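Local coordinates for putative GH105 family protein (Salmonella enterica subsp. enterica serovar Paratyphi A, PDB 3QWT) that is of unknown function but, as a possible GH105 member with an alpha/alpha toroid, probably acts as a glycoside hydrolase, at residues 161-173 with 205-219. Numbering follows the deposited sequence.
Sequences ENHQQMWDDTLMM and LMDKETGLWFHGWSY
At the edge of the His215 imidazole, in the ring plane, lies Asp169 OD2, while the six-membered ring of Trp167 meets the imidazole obliquely, planes 65° apart and CE3 3.8 Å from His215 NE2. The Trp213 indole takes the backbone of Leu205 and Met206 on one face and Asp168 OD1 at its edge; Leu171 CD1 reaches its CZ3. Trp217 NE1 sits over the centre of one face of the Tyr219 ring, whose CE1 touches the selenium of Met166. Strands 165-167 and 216-218 form a two-stranded antiparallel sheet, with Met166 and Trp217 as the hydrogen-bonded pair (Met166 N to Trp217 O, 2.8 Å), and a further backbone bond, Asp168 N to His215 O, joins the chains just beyond the last bridge. The imidazole of His215, its CG trans to N (chi1 -176°), swings back toward Asp169, and NE2 donates to the syn side of Asp169 OD2 at 3.0 Å, bent to 137°. Tyr354 OH hydrogen-bonds His215 ND1 and Trp236 NE1 hydrogen-bonds Asp169 OD1, so each group has a second bond that limits its rotation. The Asp169 side chain also lies about 3 Å from a bound glycerol, probably from the crystallisation liquor, which is consistent with a pocket.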
ATOM      1  N   GLU A 161      18.510  24.313  37.589  1.00 40.64           N
ATOM      2  CA  GLU A 161      17.976  24.601  36.269  1.00 41.30           C
ATOM      3  C   GLU A 161      18.966  24.210  35.169  1.00 42.54           C
ATOM      4  O   GLU A 161      18.594  23.514  34.203  1.00 33.03           O
ATOM      5  CB  GLU A 161      17.600  26.071  36.132  1.00 46.71           C
ATOM      6  CG  GLU A 161      16.272  26.417  36.760  1.00 58.59           C
ATOM      7  CD  GLU A 161      15.795  27.806  36.378  1.00 67.35           C
ATOM      8  OE1 GLU A 161      16.288  28.349  35.361  1.00 63.20           O
ATOM      9  OE2 GLU A 161      14.925  28.352  37.098  1.00 72.78           O
ATOM     10  N   ASN A 162      20.216  24.655  35.328  1.00 32.33           N
ATOM     11  CA  ASN A 162      21.233  24.504  34.295  1.00 33.67           C
ATOM     12  C   ASN A 162      20.790  25.175  33.005  1.00 40.43           C
ATOM     13  O   ASN A 162      20.851  24.599  31.915  1.00 32.94           O
ATOM     14  CB  ASN A 162      21.561  23.036  34.062  1.00 38.15           C
ATOM     15  CG  ASN A 162      22.176  22.391  35.278  1.00 46.91           C
ATOM     16  OD1 ASN A 162      23.046  22.971  35.922  1.00 52.04           O
ATOM     17  ND2 ASN A 162      21.714  21.195  35.613  1.00 46.17           N
ATOM     18  N   HIS A 163      20.338  26.412  33.145  1.00 45.06           N
ATOM     19  CA  HIS A 163      19.892  27.189  32.009  1.00 40.98           C
ATOM     20  C   HIS A 163      20.823  27.014  30.809  1.00 38.13           C
ATOM     21  O   HIS A 163      22.055  27.035  30.940  1.00 34.20           O
ATOM     22  CB  HIS A 163      19.787  28.661  32.395  1.00 43.14           C
ATOM     23  CG  HIS A 163      19.001  29.474  31.423  1.00 43.46           C
ATOM     24  ND1 HIS A 163      17.672  29.222  31.153  1.00 50.16           N
ATOM     25  CD2 HIS A 163      19.356  30.516  30.636  1.00 36.87           C
ATOM     26  CE1 HIS A 163      17.241  30.081  30.247  1.00 48.37           C
ATOM     27  NE2 HIS A 163      18.245  30.876  29.916  1.00 41.58           N
ATOM     28  N   GLN A 164      20.221  26.809  29.641  1.00 37.43           N
ATOM     29  CA  GLN A 164      20.959  26.789  28.375  1.00 37.61           C
ATOM     30  C   GLN A 164      22.012  25.684  28.220  1.00 37.95           C
ATOM     31  O   GLN A 164      22.775  25.710  27.260  1.00 31.31           O
ATOM     32  CB  GLN A 164      21.624  28.147  28.133  1.00 35.39           C
ATOM     33  CG  GLN A 164      20.651  29.266  27.832  1.00 36.02           C
ATOM     34  CD  GLN A 164      20.090  29.185  26.424  1.00 41.15           C
ATOM     35  OE1 GLN A 164      19.782  28.105  25.918  1.00 44.36           O
ATOM     36  NE2 GLN A 164      19.967  30.333  25.779  1.00 46.25           N
ATOM     37  N   GLN A 165      22.061  24.727  29.146  1.00 40.24           N
ATOM     38  CA  GLN A 165      23.077  23.664  29.090  1.00 37.21           C
ATOM     39  C   GLN A 165      22.548  22.364  28.490  1.00 38.00           C
ATOM     40  O   GLN A 165      21.376  21.989  28.715  1.00 33.32           O
ATOM     41  CB  GLN A 165      23.625  23.339  30.485  1.00 29.27           C
ATOM     42  CG  GLN A 165      24.329  24.464  31.204  1.00 37.93           C
ATOM     43  CD  GLN A 165      24.844  24.007  32.571  1.00 39.51           C
ATOM     44  OE1 GLN A 165      25.098  22.819  32.774  1.00 42.46           O
ATOM     45  NE2 GLN A 165      24.991  24.941  33.505  1.00 34.48           N
HETATM   46  N   MSE A 166      23.431  21.681  27.752  1.00 36.75           N
HETATM   47  CA  MSE A 166      23.188  20.332  27.227  1.00 35.74           C
HETATM   48  C   MSE A 166      24.304  19.398  27.714  1.00 37.62           C
HETATM   49  O   MSE A 166      25.485  19.749  27.646  1.00 37.72           O
HETATM   50  CB  MSE A 166      23.138  20.348  25.697  1.00 35.83           C
HETATM   51  CG  MSE A 166      21.951  21.113  25.111  1.00 36.71           C
HETATM   52 SE   MSE A 166      21.828  21.169  23.141  0.75 46.79          SE
HETATM   53  CE  MSE A 166      21.486  19.269  22.733  1.00 21.35           C
ATOM     54  N   TRP A 167      23.942  18.223  28.220  1.00 34.87           N
ATOM     55  CA  TRP A 167      24.956  17.279  28.714  1.00 36.39           C
ATOM     56  C   TRP A 167      24.889  15.943  27.989  1.00 35.12           C
ATOM     57  O   TRP A 167      23.818  15.548  27.511  1.00 28.58           O
ATOM     58  CB  TRP A 167      24.760  16.987  30.211  1.00 35.46           C
ATOM     59  CG  TRP A 167      24.829  18.161  31.130  1.00 36.24           C
ATOM     60  CD1 TRP A 167      24.746  19.474  30.796  1.00 37.67           C
ATOM     61  CD2 TRP A 167      24.992  18.116  32.552  1.00 33.53           C
ATOM     62  NE1 TRP A 167      24.842  20.255  31.923  1.00 41.32           N
ATOM     63  CE2 TRP A 167      24.987  19.445  33.015  1.00 35.81           C
ATOM     64  CE3 TRP A 167      25.139  17.080  33.476  1.00 36.26           C
ATOM     65  CZ2 TRP A 167      25.136  19.771  34.370  1.00 41.17           C
ATOM     66  CZ3 TRP A 167      25.275  17.402  34.823  1.00 41.67           C
ATOM     67  CH2 TRP A 167      25.280  18.740  35.254  1.00 39.72           C
ATOM     68  N   ASP A 168      26.013  15.226  27.956  1.00 25.15           N
ATOM     69  CA  ASP A 168      26.007  13.825  27.520  1.00 27.64           C
ATOM     70  C   ASP A 168      24.843  13.027  28.146  1.00 26.27           C
ATOM     71  O   ASP A 168      24.120  12.326  27.457  1.00 33.98           O
ATOM     72  CB  ASP A 168      27.300  13.129  27.936  1.00 22.41           C
ATOM     73  CG  ASP A 168      28.561  13.861  27.456  1.00 34.70           C
ATOM     74  OD1 ASP A 168      28.472  14.784  26.624  1.00 35.50           O
ATOM     75  OD2 ASP A 168      29.656  13.500  27.914  1.00 40.61           O
ATOM     76  N   ASP A 169      24.724  13.131  29.467  1.00 25.81           N
ATOM     77  CA  ASP A 169      23.871  12.283  30.279  1.00 27.22           C
ATOM     78  C   ASP A 169      22.408  12.330  29.789  1.00 32.84           C
ATOM     79  O   ASP A 169      21.651  11.369  29.930  1.00 40.33           O
ATOM     80  CB  ASP A 169      23.967  12.706  31.764  1.00 34.67           C
ATOM     81  CG  ASP A 169      25.437  12.791  32.280  1.00 45.39           C
ATOM     82  OD1 ASP A 169      25.826  12.008  33.182  1.00 40.44           O
ATOM     83  OD2 ASP A 169      26.206  13.646  31.788  1.00 41.98           O
ATOM     84  N   THR A 170      22.013  13.455  29.215  1.00 25.96           N
ATOM     85  CA  THR A 170      20.661  13.593  28.716  1.00 32.30           C
ATOM     86  C   THR A 170      20.354  12.460  27.757  1.00 31.12           C
ATOM     87  O   THR A 170      19.235  11.995  27.721  1.00 24.43           O
ATOM     88  CB  THR A 170      20.463  14.936  28.022  1.00 31.40           C
ATOM     89  OG1 THR A 170      20.736  15.983  28.957  1.00 34.69           O
ATOM     90  CG2 THR A 170      19.045  15.085  27.501  1.00 27.89           C
ATOM     91  N   LEU A 171      21.346  11.989  27.001  1.00 27.73           N
ATOM     92  CA  LEU A 171      21.018  10.983  25.987  1.00 33.86           C
ATOM     93  C   LEU A 171      20.526   9.686  26.616  1.00 31.84           C
ATOM     94  O   LEU A 171      19.679   9.000  26.043  1.00 28.33           O
ATOM     95  CB  LEU A 171      22.166  10.745  24.989  1.00 32.44           C
ATOM     96  CG  LEU A 171      22.353  11.899  23.989  1.00 37.42           C
ATOM     97  CD1 LEU A 171      23.739  11.889  23.370  1.00 41.08           C
ATOM     98  CD2 LEU A 171      21.279  11.882  22.896  1.00 33.99           C
HETATM   99  N   MSE A 172      21.039   9.372  27.805  1.00 25.32           N
HETATM  100  CA  MSE A 172      20.677   8.142  28.489  1.00 29.02           C
HETATM  101  C   MSE A 172      19.393   8.282  29.320  1.00 40.33           C
HETATM  102  O   MSE A 172      18.533   7.390  29.307  1.00 42.41           O
HETATM  103  CB  MSE A 172      21.832   7.672  29.388  1.00 33.79           C
HETATM  104  CG  MSE A 172      21.536   6.436  30.235  1.00 29.06           C
HETATM  105 SE   MSE A 172      21.466   4.790  29.181  0.77 52.11          SE
HETATM  106  CE  MSE A 172      19.610   4.303  29.544  1.00 42.37           C
HETATM  107  N   MSE A 173      19.274   9.395  30.040  1.00 35.89           N
HETATM  108  CA  MSE A 173      18.210   9.570  31.030  1.00 32.55           C
HETATM  109  C   MSE A 173      16.847  10.017  30.476  1.00 34.14           C
HETATM  110  O   MSE A 173      15.830   9.813  31.135  1.00 32.44           O
HETATM  111  CB  MSE A 173      18.636  10.565  32.098  1.00 31.02           C
HETATM  112  CG  MSE A 173      20.036  10.340  32.644  1.00 31.39           C
HETATM  113 SE   MSE A 173      20.438   8.479  33.047  0.67 42.83          SE
HETATM  114  CE  MSE A 173      22.386   8.702  33.184  1.00 45.84           C
ATOM    115  N   LEU A 205      28.510  18.402  21.427  1.00 33.91           N
ATOM    116  CA  LEU A 205      29.290  17.712  22.450  1.00 36.08           C
ATOM    117  C   LEU A 205      30.429  16.855  21.898  1.00 37.46           C
ATOM    118  O   LEU A 205      31.449  16.691  22.558  1.00 43.13           O
ATOM    119  CB  LEU A 205      28.378  16.886  23.350  1.00 27.38           C
ATOM    120  CG  LEU A 205      27.404  17.742  24.165  1.00 36.80           C
ATOM    121  CD1 LEU A 205      26.203  16.923  24.654  1.00 36.46           C
ATOM    122  CD2 LEU A 205      28.108  18.434  25.349  1.00 35.98           C
HETATM  123  N   MSE A 206      30.262  16.314  20.694  1.00 31.97           N
HETATM  124  CA  MSE A 206      31.323  15.522  20.103  1.00 33.31           C
HETATM  125  C   MSE A 206      32.561  16.382  19.828  1.00 32.16           C
HETATM  126  O   MSE A 206      32.470  17.526  19.383  1.00 37.64           O
HETATM  127  CB  MSE A 206      30.858  14.854  18.812  1.00 41.31           C
HETATM  128  CG  MSE A 206      31.964  14.049  18.124  1.00 47.24           C
HETATM  129 SE   MSE A 206      31.542  13.488  16.288  0.57 41.35          SE
HETATM  130  CE  MSE A 206      33.342  12.817  15.886  1.00 41.92           C
ATOM    131  N   ASP A 207      33.723  15.811  20.086  1.00 34.48           N
ATOM    132  CA  ASP A 207      34.982  16.479  19.787  1.00 32.01           C
ATOM    133  C   ASP A 207      35.561  15.864  18.527  1.00 35.55           C
ATOM    134  O   ASP A 207      36.189  14.810  18.588  1.00 33.03           O
ATOM    135  CB  ASP A 207      35.953  16.267  20.933  1.00 38.25           C
ATOM    136  CG  ASP A 207      37.322  16.827  20.637  1.00 40.41           C
ATOM    137  OD1 ASP A 207      37.394  17.818  19.889  1.00 44.19           O
ATOM    138  OD2 ASP A 207      38.310  16.275  21.157  1.00 43.08           O
ATOM    139  N   LYS A 208      35.328  16.496  17.382  1.00 32.39           N
ATOM    140  CA  LYS A 208      35.825  15.946  16.128  1.00 33.43           C
ATOM    141  C   LYS A 208      37.346  15.717  16.209  1.00 41.72           C
ATOM    142  O   LYS A 208      37.882  14.855  15.524  1.00 42.19           O
ATOM    143  CB  LYS A 208      35.493  16.882  14.973  1.00 32.96           C
ATOM    144  CG  LYS A 208      36.116  18.254  15.152  1.00 43.91           C
ATOM    145  CD  LYS A 208      35.646  19.231  14.089  1.00 47.18           C
ATOM    146  CE  LYS A 208      35.897  20.649  14.547  1.00 42.22           C
ATOM    147  NZ  LYS A 208      35.858  21.574  13.413  1.00 44.88           N
ATOM    148  N   GLU A 209      38.033  16.466  17.070  1.00 43.38           N
ATOM    149  CA  GLU A 209      39.483  16.338  17.187  1.00 49.71           C
ATOM    150  C   GLU A 209      39.950  14.957  17.658  1.00 47.28           C
ATOM    151  O   GLU A 209      41.015  14.483  17.239  1.00 39.16           O
ATOM    152  CB  GLU A 209      40.069  17.439  18.072  1.00 59.99           C
ATOM    153  CG  GLU A 209      40.198  18.782  17.359  1.00 72.86           C
ATOM    154  CD  GLU A 209      41.150  19.736  18.064  1.00 82.64           C
ATOM    155  OE1 GLU A 209      41.125  20.945  17.731  1.00 85.30           O
ATOM    156  OE2 GLU A 209      41.921  19.274  18.943  1.00 80.97           O
ATOM    157  N   THR A 210      39.149  14.303  18.496  1.00 35.33           N
ATOM    158  CA  THR A 210      39.579  13.057  19.128  1.00 33.83           C
ATOM    159  C   THR A 210      38.620  11.896  18.932  1.00 35.07           C
ATOM    160  O   THR A 210      38.995  10.750  19.120  1.00 38.65           O
ATOM    161  CB  THR A 210      39.761  13.236  20.646  1.00 36.92           C
ATOM    162  OG1 THR A 210      38.488  13.504  21.251  1.00 44.78           O
ATOM    163  CG2 THR A 210      40.692  14.384  20.933  1.00 40.82           C
ATOM    164  N   GLY A 211      37.376  12.183  18.574  1.00 41.51           N
ATOM    165  CA  GLY A 211      36.380  11.137  18.457  1.00 40.34           C
ATOM    166  C   GLY A 211      35.653  10.918  19.769  1.00 39.85           C
ATOM    167  O   GLY A 211      34.561  10.339  19.810  1.00 36.70           O
ATOM    168  N   LEU A 212      36.255  11.389  20.854  1.00 34.41           N
ATOM    169  CA  LEU A 212      35.603  11.319  22.153  1.00 37.53           C
ATOM    170  C   LEU A 212      34.661  12.521  22.312  1.00 40.25           C
ATOM    171  O   LEU A 212      34.616  13.393  21.441  1.00 41.88           O
ATOM    172  CB  LEU A 212      36.649  11.268  23.276  1.00 33.63           C
ATOM    173  CG  LEU A 212      37.605  10.076  23.156  1.00 38.92           C
ATOM    174  CD1 LEU A 212      38.837  10.201  24.083  1.00 41.98           C
ATOM    175  CD2 LEU A 212      36.870   8.751  23.384  1.00 29.51           C
ATOM    176  N   TRP A 213      33.933  12.578  23.425  1.00 35.77           N
ATOM    177  CA  TRP A 213      32.950  13.638  23.650  1.00 40.76           C
ATOM    178  C   TRP A 213      33.267  14.548  24.837  1.00 41.97           C
ATOM    179  O   TRP A 213      33.862  14.121  25.826  1.00 37.74           O
ATOM    180  CB  TRP A 213      31.575  13.024  23.898  1.00 37.42           C
ATOM    181  CG  TRP A 213      30.874  12.545  22.672  1.00 31.45           C
ATOM    182  CD1 TRP A 213      31.392  11.784  21.672  1.00 33.51           C
ATOM    183  CD2 TRP A 213      29.496  12.759  22.346  1.00 28.95           C
ATOM    184  NE1 TRP A 213      30.421  11.527  20.721  1.00 33.73           N
ATOM    185  CE2 TRP A 213      29.251  12.113  21.117  1.00 27.69           C
ATOM    186  CE3 TRP A 213      28.451  13.451  22.969  1.00 31.66           C
ATOM    187  CZ2 TRP A 213      27.996  12.132  20.499  1.00 34.89           C
ATOM    188  CZ3 TRP A 213      27.205  13.469  22.363  1.00 31.13           C
ATOM    189  CH2 TRP A 213      26.988  12.817  21.129  1.00 33.21           C
ATOM    190  N   PHE A 214      32.830  15.800  24.749  1.00 34.30           N
ATOM    191  CA  PHE A 214      32.892  16.689  25.890  1.00 32.84           C
ATOM    192  C   PHE A 214      31.697  16.471  26.811  1.00 37.68           C
ATOM    193  O   PHE A 214      30.593  16.154  26.356  1.00 26.30           O
ATOM    194  CB  PHE A 214      32.952  18.138  25.422  1.00 41.79           C
ATOM    195  CG  PHE A 214      34.201  18.460  24.655  1.00 43.79           C
ATOM    196  CD1 PHE A 214      35.437  18.362  25.264  1.00 41.24           C
ATOM    197  CD2 PHE A 214      34.142  18.831  23.324  1.00 40.93           C
ATOM    198  CE1 PHE A 214      36.606  18.648  24.548  1.00 43.18           C
ATOM    199  CE2 PHE A 214      35.305  19.116  22.611  1.00 45.05           C
ATOM    200  CZ  PHE A 214      36.533  19.021  23.228  1.00 41.99           C
ATOM    201  N   HIS A 215      31.904  16.658  28.103  1.00 34.88           N
ATOM    202  CA  HIS A 215      30.814  16.431  29.045  1.00 43.44           C
ATOM    203  C   HIS A 215      29.617  17.351  28.784  1.00 40.82           C
ATOM    204  O   HIS A 215      28.487  16.876  28.637  1.00 37.19           O
ATOM    205  CB  HIS A 215      31.277  16.558  30.503  1.00 40.00           C
ATOM    206  CG  HIS A 215      30.206  16.227  31.492  1.00 46.15           C
ATOM    207  ND1 HIS A 215      30.241  16.655  32.803  1.00 46.52           N
ATOM    208  CD2 HIS A 215      29.065  15.509  31.357  1.00 47.26           C
ATOM    209  CE1 HIS A 215      29.164  16.213  33.432  1.00 49.39           C
ATOM    210  NE2 HIS A 215      28.437  15.515  32.579  1.00 49.83           N
ATOM    211  N   GLY A 216      29.865  18.657  28.717  1.00 36.82           N
ATOM    212  CA  GLY A 216      28.786  19.617  28.584  1.00 37.75           C
ATOM    213  C   GLY A 216      28.971  20.721  27.553  1.00 41.38           C
ATOM    214  O   GLY A 216      30.082  20.973  27.061  1.00 36.76           O
ATOM    215  N   TRP A 217      27.852  21.380  27.247  1.00 34.02           N
ATOM    216  CA  TRP A 217      27.790  22.523  26.342  1.00 31.83           C
ATOM    217  C   TRP A 217      26.812  23.547  26.903  1.00 34.95           C
ATOM    218  O   TRP A 217      25.751  23.190  27.433  1.00 35.72           O
ATOM    219  CB  TRP A 217      27.310  22.084  24.948  1.00 27.27           C
ATOM    220  CG  TRP A 217      26.840  23.224  24.084  1.00 29.63           C
ATOM    221  CD1 TRP A 217      25.552  23.624  23.891  1.00 38.21           C
ATOM    222  CD2 TRP A 217      27.653  24.113  23.312  1.00 31.97           C
ATOM    223  NE1 TRP A 217      25.514  24.706  23.048  1.00 33.79           N
ATOM    224  CE2 TRP A 217      26.794  25.027  22.685  1.00 35.94           C
ATOM    225  CE3 TRP A 217      29.029  24.233  23.103  1.00 35.29           C
ATOM    226  CZ2 TRP A 217      27.263  26.037  21.848  1.00 38.68           C
ATOM    227  CZ3 TRP A 217      29.492  25.237  22.278  1.00 37.59           C
ATOM    228  CH2 TRP A 217      28.614  26.127  21.662  1.00 34.94           C
ATOM    229  N   SER A 218      27.146  24.821  26.766  1.00 32.36           N
ATOM    230  CA  SER A 218      26.209  25.861  27.153  1.00 39.64           C
ATOM    231  C   SER A 218      25.984  26.879  26.044  1.00 40.78           C
ATOM    232  O   SER A 218      26.932  27.363  25.420  1.00 40.44           O
ATOM    233  CB  SER A 218      26.668  26.576  28.419  1.00 42.40           C
ATOM    234  OG  SER A 218      25.753  27.608  28.727  1.00 41.77           O
ATOM    235  N   TYR A 219      24.720  27.206  25.807  1.00 31.06           N
ATOM    236  CA  TYR A 219      24.395  28.209  24.808  1.00 34.28           C
ATOM    237  C   TYR A 219      24.562  29.609  25.382  1.00 40.57           C
ATOM    238  O   TYR A 219      24.502  30.604  24.661  1.00 44.94           O
ATOM    239  CB  TYR A 219      22.987  28.004  24.263  1.00 35.07           C
ATOM    240  CG  TYR A 219      22.928  27.021  23.106  1.00 34.00           C
ATOM    241  CD1 TYR A 219      22.223  25.837  23.210  1.00 34.75           C
ATOM    242  CD2 TYR A 219      23.581  27.289  21.914  1.00 32.97           C
ATOM    243  CE1 TYR A 219      22.161  24.946  22.153  1.00 34.53           C
ATOM    244  CE2 TYR A 219      23.524  26.411  20.856  1.00 35.77           C
ATOM    245  CZ  TYR A 219      22.811  25.238  20.982  1.00 36.13           C
ATOM    246  OH  TYR A 219      22.761  24.353  19.936  1.00 36.87           O
TER